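Local coordinates for tailspike protein (Acinetobacter phage vB_ApiP_P1, PDB 6E1R) that probably recognises and degrades capsular polysaccharide of its Acinetobacter host as a trimeric tailspike, the portion present here lacking the N-terminal part of the full-length protein, at residues T145-I150 with K172-G177; S91-A96 with V113-R118; I439-T444 with F541-F546; K498-I503 with W521-S526. All coordinates share one frame; numbering follows the deposited sequence.

Contact 1. Residues T145-I150 with K172-G177; sequences TATADI and KASTGG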
# COMPACT_ATOMS: atom_id res chain seq x y z
N THR A 145 25.89 18.17 -16.44
CA THR A 145 25.20 19.08 -17.34
C THR A 145 25.50 18.72 -18.79
O THR A 145 26.65 18.42 -19.14
CB THR A 145 25.61 20.54 -17.08
OG1 THR A 145 25.41 20.84 -15.69
CG2 THR A 145 24.78 21.49 -17.92
N ALA A 146 24.47 18.74 -19.63
CA ALA A 146 24.61 18.47 -21.06
C ALA A 146 24.71 19.80 -21.80
O ALA A 146 23.75 20.58 -21.81
CB ALA A 146 23.43 17.64 -21.57
N THR A 147 25.86 20.05 -22.40
CA THR A 147 26.12 21.28 -23.13
C THR A 147 25.67 21.22 -24.59
O THR A 147 25.97 22.14 -25.36
CB THR A 147 27.61 21.63 -23.06
OG1 THR A 147 28.39 20.53 -23.54
CG2 THR A 147 28.01 21.95 -21.63
N ALA A 148 24.97 20.16 -24.98
CA ALA A 148 24.41 20.04 -26.32
C ALA A 148 23.05 19.37 -26.23
O ALA A 148 22.63 18.90 -25.17
CB ALA A 148 25.34 19.25 -27.25
N ASP A 149 22.34 19.34 -27.36
CA ASP A 149 21.03 18.69 -27.43
C ASP A 149 21.21 17.18 -27.62
O ASP A 149 20.84 16.59 -28.63
CB ASP A 149 20.21 19.30 -28.56
CG ASP A 149 18.75 18.89 -28.49
OD1 ASP A 149 18.35 18.26 -27.49
OD2 ASP A 149 18.00 19.19 -29.45
N ILE A 150 21.80 16.56 -26.60
CA ILE A 150 22.14 15.13 -26.65
C ILE A 150 21.81 14.50 -25.31
O ILE A 150 21.85 15.14 -24.26
CB ILE A 150 23.63 14.90 -26.98
CG1 ILE A 150 24.52 15.77 -26.08
CG2 ILE A 150 23.90 15.18 -28.45
CD1 ILE A 150 25.10 15.04 -24.89
N LYS A 172 21.34 18.28 -15.60
CA LYS A 172 20.98 19.61 -16.07
C LYS A 172 21.25 19.72 -17.56
O LYS A 172 21.78 18.79 -18.19
CB LYS A 172 21.75 20.70 -15.31
CG LYS A 172 21.57 20.68 -13.80
CD LYS A 172 22.36 21.81 -13.16
CE LYS A 172 22.14 21.85 -11.65
NZ LYS A 172 22.92 22.95 -11.00
N ALA A 173 20.89 20.86 -18.13
CA ALA A 173 21.15 21.18 -19.52
C ALA A 173 21.63 22.62 -19.61
O ALA A 173 21.06 23.51 -18.97
CB ALA A 173 19.90 20.98 -20.40
N SER A 174 22.68 22.84 -20.40
CA SER A 174 23.22 24.19 -20.54
C SER A 174 22.22 25.11 -21.24
O SER A 174 22.13 26.30 -20.92
CB SER A 174 24.54 24.16 -21.30
OG SER A 174 24.34 23.89 -22.67
N THR A 175 21.48 24.58 -22.21
CA THR A 175 20.43 25.31 -22.90
C THR A 175 19.08 24.75 -22.49
O THR A 175 18.86 23.53 -22.57
CB THR A 175 20.61 25.23 -24.42
OG1 THR A 175 21.92 25.69 -24.78
CG2 THR A 175 19.57 26.09 -25.12
N GLY A 176 18.18 25.63 -22.05
CA GLY A 176 16.88 25.18 -21.59
C GLY A 176 16.05 24.60 -22.73
O GLY A 176 15.99 25.15 -23.83
N GLY A 177 15.40 23.48 -22.44
CA GLY A 177 14.58 22.81 -23.43
C GLY A 177 15.34 21.90 -24.37
O GLY A 177 14.84 21.60 -25.46
O HOH W 1 25.63 25.26 -24.66
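Thr145, Ser174 and Lys172 account for most of the surface hidden between T145-I150 and K172-G177. With chi1 at -54°, Thr145 holds CG2 anti to its own N, and this methyl lies over the backbone of the partner strand, 3.5 Å from Ser174 N. The other branch, OG1, sits 3.7 Å from Lys172 CB. From that point the Lys172 chain runs on fully extended and leaves the contact for Asp201 and Ser227 in neighbouring loops.

The backbones are joined as parallel strands with residues in step, Thr145 beside Lys172 and Ala146 beside Ala173. Ala146 uses both its polar atoms for this: its N donates to Lys172 O at 3.1 Å, and its O accepts from Ser174 N at 2.9 Å in an almost straight bond (175°). Past these pairs both segments leave the strand conformation, and the Ser174 side chain continues the junction. Its OG is 2.7 Å from a water that donates to Thr147 O at 3.2 Å, so the two strand ends are also bridged by a water.

The methyls of Ala146 and Ala173 lie on the sheet face away from Thr145 and Lys172, both against strand 178-184. Thr145 also bonds through its backbone to strand 117-119, placing 142-146 between two parallel neighbours. In-register strands stacked coil upon coil in this way are the signature of the parallel beta-helix found in phage tailspikes.

Contact 2. Residues S91-A96 with V113-R118; sequences SDHSAA and VDFDLR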
# COMPACT_ATOMS: atom_id res chain seq x y z
N SER A 91 36.21 22.73 -20.43
CA SER A 91 34.79 22.96 -20.70
C SER A 91 34.02 21.68 -20.98
O SER A 91 32.78 21.71 -20.95
CB SER A 91 34.63 23.92 -21.88
OG SER A 91 35.23 25.18 -21.60
N ASP A 92 34.70 20.57 -21.24
CA ASP A 92 34.03 19.32 -21.57
C ASP A 92 34.68 18.16 -20.84
O ASP A 92 35.90 18.14 -20.62
CB ASP A 92 34.03 19.05 -23.08
CG ASP A 92 33.30 17.78 -23.43
OD1 ASP A 92 33.97 16.78 -23.78
OD2 ASP A 92 32.06 17.76 -23.33
N HIS A 93 33.85 17.18 -20.45
CA HIS A 93 34.32 15.98 -19.78
C HIS A 93 33.72 14.72 -20.41
O HIS A 93 33.63 13.69 -19.74
CB HIS A 93 33.97 16.03 -18.29
CG HIS A 93 34.29 17.34 -17.64
ND1 HIS A 93 33.38 18.36 -17.54
CD2 HIS A 93 35.43 17.80 -17.07
CE1 HIS A 93 33.93 19.40 -16.93
NE2 HIS A 93 35.18 19.08 -16.64
N SER A 94 33.33 14.79 -21.68
CA SER A 94 32.64 13.67 -22.32
C SER A 94 33.55 12.46 -22.46
O SER A 94 33.22 11.36 -21.98
CB SER A 94 32.10 14.10 -23.69
OG SER A 94 31.34 15.28 -23.59
N ALA A 95 34.70 12.63 -23.12
CA ALA A 95 35.62 11.52 -23.31
C ALA A 95 36.13 10.98 -21.98
O ALA A 95 36.39 9.78 -21.85
CB ALA A 95 36.79 11.94 -24.19
N ALA A 96 36.27 11.84 -20.97
CA ALA A 96 36.68 11.39 -19.65
C ALA A 96 35.60 10.53 -19.01
O ALA A 96 35.90 9.50 -18.39
CB ALA A 96 37.01 12.58 -18.76
N VAL A 113 31.57 10.46 -8.93
CA VAL A 113 31.73 11.76 -9.57
C VAL A 113 32.03 12.76 -8.47
O VAL A 113 31.18 13.07 -7.63
CB VAL A 113 30.47 12.15 -10.36
CG1 VAL A 113 30.75 13.38 -11.22
CG2 VAL A 113 30.00 10.99 -11.22
N ASP A 114 33.26 13.29 -8.48
CA ASP A 114 33.74 14.14 -7.40
C ASP A 114 33.65 15.63 -7.71
O ASP A 114 33.86 16.45 -6.81
CB ASP A 114 35.18 13.76 -7.04
CG ASP A 114 36.06 13.58 -8.26
OD1 ASP A 114 35.51 13.33 -9.35
OD2 ASP A 114 37.30 13.67 -8.12
N PHE A 115 33.34 16.00 -8.96
CA PHE A 115 33.03 17.39 -9.28
C PHE A 115 32.04 17.40 -10.43
O PHE A 115 31.90 16.42 -11.17
CB PHE A 115 34.30 18.19 -9.62
CG PHE A 115 34.88 17.88 -10.97
CD1 PHE A 115 35.74 16.80 -11.13
CD2 PHE A 115 34.59 18.67 -12.07
CE1 PHE A 115 36.29 16.51 -12.37
CE2 PHE A 115 35.14 18.39 -13.31
CZ PHE A 115 35.98 17.31 -13.46
N ASP A 116 31.34 18.53 -10.58
CA ASP A 116 30.28 18.62 -11.56
C ASP A 116 30.85 18.54 -12.97
O ASP A 116 31.78 19.27 -13.32
CB ASP A 116 29.49 19.92 -11.38
CG ASP A 116 28.77 19.98 -10.04
OD1 ASP A 116 28.50 18.91 -9.46
OD2 ASP A 116 28.48 21.10 -9.57
N LEU A 117 30.28 17.65 -13.78
CA LEU A 117 30.75 17.42 -15.14
C LEU A 117 29.88 18.15 -16.15
O LEU A 117 28.69 18.40 -15.92
CB LEU A 117 30.76 15.92 -15.45
CG LEU A 117 31.62 15.05 -14.53
CD1 LEU A 117 31.62 13.60 -14.99
CD2 LEU A 117 33.04 15.59 -14.46
N ARG A 118 30.49 18.49 -17.28
CA ARG A 118 29.80 19.10 -18.41
C ARG A 118 30.20 18.33 -19.66
O ARG A 118 31.39 18.20 -19.96
CB ARG A 118 30.17 20.58 -18.54
CG ARG A 118 29.85 21.40 -17.30
CD ARG A 118 30.18 22.87 -17.49
NE ARG A 118 29.24 23.54 -18.39
CZ ARG A 118 28.08 24.05 -17.99
NH1 ARG A 118 27.71 23.96 -16.72
NH2 ARG A 118 27.28 24.64 -18.87
O HOH W 2 31.06 24.11 -20.43
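His93 lays one face of its imidazole against Phe115 and Leu117, which both approach from the same side. The aromatic pair is an offset edge-to-face one: the edge of Phe115 is turned to the face of His93, with centroids 5.1 Å apart and planes at 75°, and Phe115 CE2 comes within 3.4 Å of His93 NE2. Leu117 CD2 stands over that face of the imidazole, 4.1 Å from the ring centroid, a CH-pi contact.

The polar grip is on the backbone of Arg118. Its N points at His93 ND1, 2.9 Å away, in a nearly straight bond (169°). Arg118 O lies 3.1 Å from the same ND1, but a bond there would need a proton on that nitrogen, so the two are alternatives. The carbonyl is engaged in any case by His93 N, at 2.7 Å from Arg118 O. A chi1 of -46° sets the imidazole beside its own backbone N, which lets ring and main chain meet one residue together. Toward the outside, a water accepts from Arg118 NE and donates to Ser91 O.

Asp92 OD1 accepts from Ser94 N, an Asx turn at the start of the helix, while Asp92 OD2 accepts from Asn120 N. His93 occupies the N-cap of helix 94-106, so the contact fastens the beginning of that helix to strand 117-119, which is paired in turn with strand 142-146.

Contact 3. Residues I439-T444 with F541-F546; sequences INRDFT and FAMEVF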
# COMPACT_ATOMS: atom_id res chain seq x y z
N ILE A 439 -41.84 -1.97 -22.47
CA ILE A 439 -42.47 -0.80 -23.07
C ILE A 439 -43.02 -1.16 -24.44
O ILE A 439 -42.84 -2.29 -24.92
CB ILE A 439 -41.49 0.38 -23.16
CG1 ILE A 439 -40.34 0.05 -24.11
CG2 ILE A 439 -40.95 0.73 -21.78
CD1 ILE A 439 -39.45 1.23 -24.43
N ASN A 440 -43.69 -0.19 -25.08
CA ASN A 440 -44.22 -0.35 -26.43
C ASN A 440 -45.18 -1.53 -26.53
O ASN A 440 -45.19 -2.28 -27.51
CB ASN A 440 -43.09 -0.49 -27.46
CG ASN A 440 -42.14 0.70 -27.43
OD1 ASN A 440 -42.50 1.78 -26.98
ND2 ASN A 440 -40.92 0.49 -27.91
N ARG A 441 -45.99 -1.71 -25.49
CA ARG A 441 -47.06 -2.72 -25.50
C ARG A 441 -48.26 -2.11 -26.21
O ARG A 441 -49.06 -1.40 -25.60
CB ARG A 441 -47.39 -3.17 -24.09
CG ARG A 441 -46.21 -3.71 -23.29
CD ARG A 441 -45.64 -4.99 -23.89
NE ARG A 441 -44.75 -4.75 -25.02
CZ ARG A 441 -44.22 -5.70 -25.78
NH1 ARG A 441 -44.50 -6.98 -25.54
NH2 ARG A 441 -43.43 -5.38 -26.79
N ASP A 442 -48.38 -2.39 -27.50
CA ASP A 442 -49.41 -1.79 -28.34
C ASP A 442 -50.62 -2.71 -28.41
O ASP A 442 -50.49 -3.88 -28.79
CB ASP A 442 -48.86 -1.50 -29.74
CG ASP A 442 -47.58 -0.69 -29.70
OD1 ASP A 442 -47.45 0.18 -28.81
OD2 ASP A 442 -46.69 -0.93 -30.55
N PHE A 443 -51.79 -2.18 -28.06
CA PHE A 443 -53.01 -2.96 -27.98
C PHE A 443 -54.06 -2.41 -28.94
O PHE A 443 -54.11 -1.21 -29.22
CB PHE A 443 -53.60 -2.94 -26.56
CG PHE A 443 -52.78 -3.69 -25.55
CD1 PHE A 443 -51.73 -3.07 -24.89
CD2 PHE A 443 -53.07 -5.01 -25.25
CE1 PHE A 443 -50.98 -3.75 -23.96
CE2 PHE A 443 -52.32 -5.70 -24.32
CZ PHE A 443 -51.27 -5.07 -23.67
N THR A 444 -54.89 -3.32 -29.44
CA THR A 444 -56.18 -2.98 -30.01
C THR A 444 -57.27 -3.51 -29.07
O THR A 444 -56.98 -4.19 -28.08
CB THR A 444 -56.35 -3.56 -31.42
OG1 THR A 444 -56.29 -4.99 -31.37
CG2 THR A 444 -55.25 -3.05 -32.34
N PHE A 541 -48.90 1.02 -24.19
CA PHE A 541 -48.81 0.97 -22.74
C PHE A 541 -47.45 0.42 -22.34
O PHE A 541 -46.68 -0.09 -23.17
CB PHE A 541 -49.94 0.12 -22.14
CG PHE A 541 -51.31 0.66 -22.39
CD1 PHE A 541 -51.97 0.39 -23.58
CD2 PHE A 541 -51.95 1.44 -21.44
CE1 PHE A 541 -53.24 0.90 -23.82
CE2 PHE A 541 -53.22 1.95 -21.68
CZ PHE A 541 -53.86 1.67 -22.87
N ALA A 542 -47.14 0.52 -21.05
CA ALA A 542 -45.88 0.03 -20.51
C ALA A 542 -46.11 -0.57 -19.13
O ALA A 542 -46.76 0.06 -18.29
CB ALA A 542 -44.84 1.15 -20.43
N MSE A 543 -45.59 -1.77 -18.92
CA MSE A 543 -45.75 -2.45 -17.64
C MSE A 543 -44.46 -2.46 -16.83
O MSE A 543 -43.36 -2.42 -17.38
CB MSE A 543 -46.23 -3.89 -17.85
CG MSE A 543 -47.71 -4.05 -18.12
SE MSE A 543 -48.27 -3.33 -19.85
CE MSE A 543 -49.96 -4.29 -20.04
N GLU A 544 -44.61 -2.52 -15.51
CA GLU A 544 -43.49 -2.69 -14.59
C GLU A 544 -43.85 -3.80 -13.62
O GLU A 544 -44.83 -3.69 -12.88
CB GLU A 544 -43.17 -1.40 -13.84
CG GLU A 544 -42.56 -0.31 -14.71
CD GLU A 544 -42.35 0.99 -13.97
OE1 GLU A 544 -43.34 1.56 -13.46
OE2 GLU A 544 -41.19 1.45 -13.89
N VAL A 545 -43.07 -4.88 -13.63
CA VAL A 545 -43.37 -6.08 -12.85
C VAL A 545 -42.39 -6.18 -11.70
O VAL A 545 -41.18 -5.98 -11.87
CB VAL A 545 -43.32 -7.34 -13.74
CG1 VAL A 545 -43.74 -8.57 -12.94
CG2 VAL A 545 -44.21 -7.17 -14.96
N PHE A 546 -42.91 -6.50 -10.52
CA PHE A 546 -42.12 -6.71 -9.31
C PHE A 546 -42.46 -8.10 -8.78
O PHE A 546 -43.59 -8.35 -8.35
CB PHE A 546 -42.41 -5.65 -8.25
CG PHE A 546 -42.24 -4.23 -8.74
CD1 PHE A 546 -43.24 -3.60 -9.46
CD2 PHE A 546 -41.07 -3.53 -8.46
CE1 PHE A 546 -43.09 -2.30 -9.90
CE2 PHE A 546 -40.91 -2.23 -8.90
CZ PHE A 546 -41.92 -1.61 -9.62
O HOH W 3 -44.53 2.15 -24.06
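Phe443 and Phe541 meet at one end of this contact, on its densely packed side. Their CD1 atoms are 3.7 Å apart, yet the ring planes lie at 73° and the centroids 5.9 Å apart, an oblique meeting that is neither a stack nor an edge-to-face pair. Met543, present as selenomethionine, adds a third apolar group: its chain bends at chi2 (68°), bringing CE to 3.9 Å from Phe443 CZ, while its SE lies 4.0 Å from Arg441 CG. Phe519 and Val449 of the facing sheet help to enclose these side chains.

Arg441 and Phe541 form an antiparallel hydrogen-bonded pair, with Arg441 N to Phe541 O at 2.9 Å and Phe541 N to Arg441 O at 2.8 Å. Beyond CG the Arg441 side chain folds back along its own strand; NE donates to Ile439 O and NH1 to Gly450 O, so the guanidinium is tied to two backbone carbonyls.

The looser end begins at Asn440, whose N is not bonded directly to Phe541 O. A water bridges the two instead, accepting from Asn440 N at 2.7 Å and donating to Phe541 O. Nearby, Ile439 meets the Ala542 methyl with its CA and its CG2 branch. Since Met543 pairs through its backbone with Thr438, two residues, Ile439 and Asn440, stand against the single Ala542, which is consistent with a beta bulge. The arrangement is that of a strand outermost within this chain joined to its inner neighbour in an antiparallel beta sandwich, the aromatic side chains filling the space between the sheets.

Contact 4. Residues K498-I503 with W521-S526; sequences KYISQI and WSINSS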
# COMPACT_ATOMS: atom_id res chain seq x y z
N LYS A 498 -50.74 -23.92 -16.34
CA LYS A 498 -50.40 -22.60 -15.83
C LYS A 498 -51.49 -22.13 -14.87
O LYS A 498 -52.68 -22.22 -15.19
CB LYS A 498 -50.23 -21.59 -16.97
CG LYS A 498 -49.38 -22.09 -18.13
CD LYS A 498 -48.04 -22.64 -17.67
CE LYS A 498 -47.26 -23.23 -18.83
NZ LYS A 498 -46.01 -23.89 -18.39
N TYR A 499 -51.08 -21.63 -13.71
CA TYR A 499 -52.01 -21.19 -12.67
C TYR A 499 -51.72 -19.74 -12.34
O TYR A 499 -50.62 -19.41 -11.89
CB TYR A 499 -51.89 -22.06 -11.42
CG TYR A 499 -52.16 -23.53 -11.68
CD1 TYR A 499 -51.15 -24.38 -12.09
CD2 TYR A 499 -53.43 -24.05 -11.51
CE1 TYR A 499 -51.39 -25.72 -12.33
CE2 TYR A 499 -53.69 -25.39 -11.74
CZ TYR A 499 -52.67 -26.22 -12.15
OH TYR A 499 -52.92 -27.55 -12.39
N ILE A 500 -52.71 -18.87 -12.55
CA ILE A 500 -52.60 -17.46 -12.22
C ILE A 500 -53.89 -17.02 -11.53
O ILE A 500 -54.99 -17.41 -11.95
CB ILE A 500 -52.30 -16.60 -13.46
CG1 ILE A 500 -52.17 -15.12 -13.08
CG2 ILE A 500 -53.36 -16.80 -14.54
CD1 ILE A 500 -51.69 -14.24 -14.22
N SER A 501 -53.76 -16.23 -10.47
CA SER A 501 -54.90 -15.77 -9.69
C SER A 501 -54.69 -14.31 -9.34
O SER A 501 -53.70 -13.96 -8.68
CB SER A 501 -55.06 -16.61 -8.42
OG SER A 501 -56.13 -16.13 -7.62
N GLN A 502 -55.61 -13.45 -9.77
CA GLN A 502 -55.52 -12.02 -9.49
C GLN A 502 -55.97 -11.77 -8.06
O GLN A 502 -57.17 -11.82 -7.76
CB GLN A 502 -56.34 -11.21 -10.48
CG GLN A 502 -56.25 -9.71 -10.25
CD GLN A 502 -56.81 -8.90 -11.41
OE1 GLN A 502 -56.47 -9.14 -12.57
NE2 GLN A 502 -57.66 -7.93 -11.10
N ILE A 503 -55.01 -11.50 -7.17
CA ILE A 503 -55.34 -11.26 -5.77
C ILE A 503 -56.12 -9.96 -5.62
O ILE A 503 -57.04 -9.86 -4.79
CB ILE A 503 -54.05 -11.25 -4.92
CG1 ILE A 503 -53.53 -12.67 -4.71
CG2 ILE A 503 -54.28 -10.56 -3.60
CD1 ILE A 503 -52.49 -12.75 -3.61
N TRP A 521 -55.02 -10.84 -17.04
CA TRP A 521 -53.71 -11.49 -17.07
C TRP A 521 -53.84 -13.00 -17.20
O TRP A 521 -54.71 -13.62 -16.57
CB TRP A 521 -52.91 -11.13 -15.82
CG TRP A 521 -52.72 -9.66 -15.70
CD1 TRP A 521 -53.50 -8.77 -15.02
CD2 TRP A 521 -51.68 -8.88 -16.31
NE1 TRP A 521 -53.01 -7.50 -15.16
CE2 TRP A 521 -51.89 -7.54 -15.95
CE3 TRP A 521 -50.59 -9.20 -17.13
CZ2 TRP A 521 -51.05 -6.51 -16.37
CZ3 TRP A 521 -49.76 -8.18 -17.54
CH2 TRP A 521 -50.00 -6.85 -17.17
N SER A 522 -52.96 -13.58 -18.01
CA SER A 522 -52.93 -15.02 -18.24
C SER A 522 -51.49 -15.43 -18.48
O SER A 522 -50.58 -14.60 -18.55
CB SER A 522 -53.81 -15.42 -19.43
OG SER A 522 -53.35 -14.81 -20.63
N ILE A 523 -51.28 -16.74 -18.60
CA ILE A 523 -49.98 -17.33 -18.92
C ILE A 523 -50.19 -18.34 -20.03
O ILE A 523 -51.00 -19.27 -19.89
CB ILE A 523 -49.32 -17.99 -17.69
CG1 ILE A 523 -49.20 -16.99 -16.54
CG2 ILE A 523 -47.96 -18.54 -18.06
CD1 ILE A 523 -48.64 -17.59 -15.27
N ASN A 524 -49.47 -18.17 -21.14
CA ASN A 524 -49.64 -19.04 -22.29
C ASN A 524 -48.74 -20.27 -22.14
O ASN A 524 -48.11 -20.49 -21.10
CB ASN A 524 -49.36 -18.28 -23.59
CG ASN A 524 -47.95 -17.71 -23.65
OD1 ASN A 524 -47.07 -18.07 -22.87
ND2 ASN A 524 -47.73 -16.81 -24.61
N SER A 525 -48.67 -21.09 -23.20
CA SER A 525 -47.88 -22.31 -23.14
C SER A 525 -46.38 -22.03 -23.09
O SER A 525 -45.62 -22.91 -22.68
CB SER A 525 -48.20 -23.20 -24.35
OG SER A 525 -48.01 -22.50 -25.56
N SER A 526 -45.95 -20.84 -23.50
CA SER A 526 -44.54 -20.46 -23.45
C SER A 526 -44.16 -19.78 -22.14
O SER A 526 -43.10 -19.14 -22.08
CB SER A 526 -44.20 -19.55 -24.64
OG SER A 526 -44.39 -20.23 -25.87
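Ile500 and Trp521 touch at the margin of a beta sandwich, where its two antiparallel sheets face each other; each is carried on a strand outermost in its sheet within this chain, and only the Trp521 end is buried. The strand axes run nearly antiparallel (166°) and 6.9 Å apart, and the segments meet through side chains and not through backbone pairing. Ile500 has CG1 anti to its N (chi1 -179°), which extends CD1 across to Trp521 CB at 3.7 Å. Its CB is 4.2 Å from Ile523 CD1, putting Ile500 against two residues of the other strand.

Lys498 and Ile523 cross at about a right angle, CB to CB 3.8 Å apart. Lys498 CG lies 3.6 Å from Asn524 O, and the bend at chi2 keeps the rest of the chain beside the same carbonyl, Lys498 CE 3.7 Å from Asn524 O.

In the next shell, Lys498 NZ is fixed by Asn527 OD1 and Gly495 O, and Trp521 is met edge-to-face by Tyr487 and backed by Leu489 of strand 484-494. Side chains directed the other way meet other subunits: Tyr499 packs on Leu508 of the third subunit. At the far end, Gln502 OE1 lies in the plane of the indole at its edge, 3.9 Å from Trp521 CD1.

In the fold
The four contacts fall into two groups on opposite sides of the centre of an elongated chain. Contact 2 comes first in sequence and contact 1 follows; their centres are about 14 Å apart, and strand 117-119 of contact 2 is the neighbour of strand 142-146 of contact 1, in the same run of parallel strands near the N-terminal end of the beta-helix. Contacts 3 and 4, centred about 17 Å apart, belong to the C-terminal sandwich, where the segments of contact 4 lie in sequence between those of contact 3; Met543 CG touches Trp521 CH2 at 3.7 Å. Contacts 2 and 4 are centred about 91 Å apart. The spike thus joins a stacked parallel shaft to an antiparallel domain that meets neighbouring subunits.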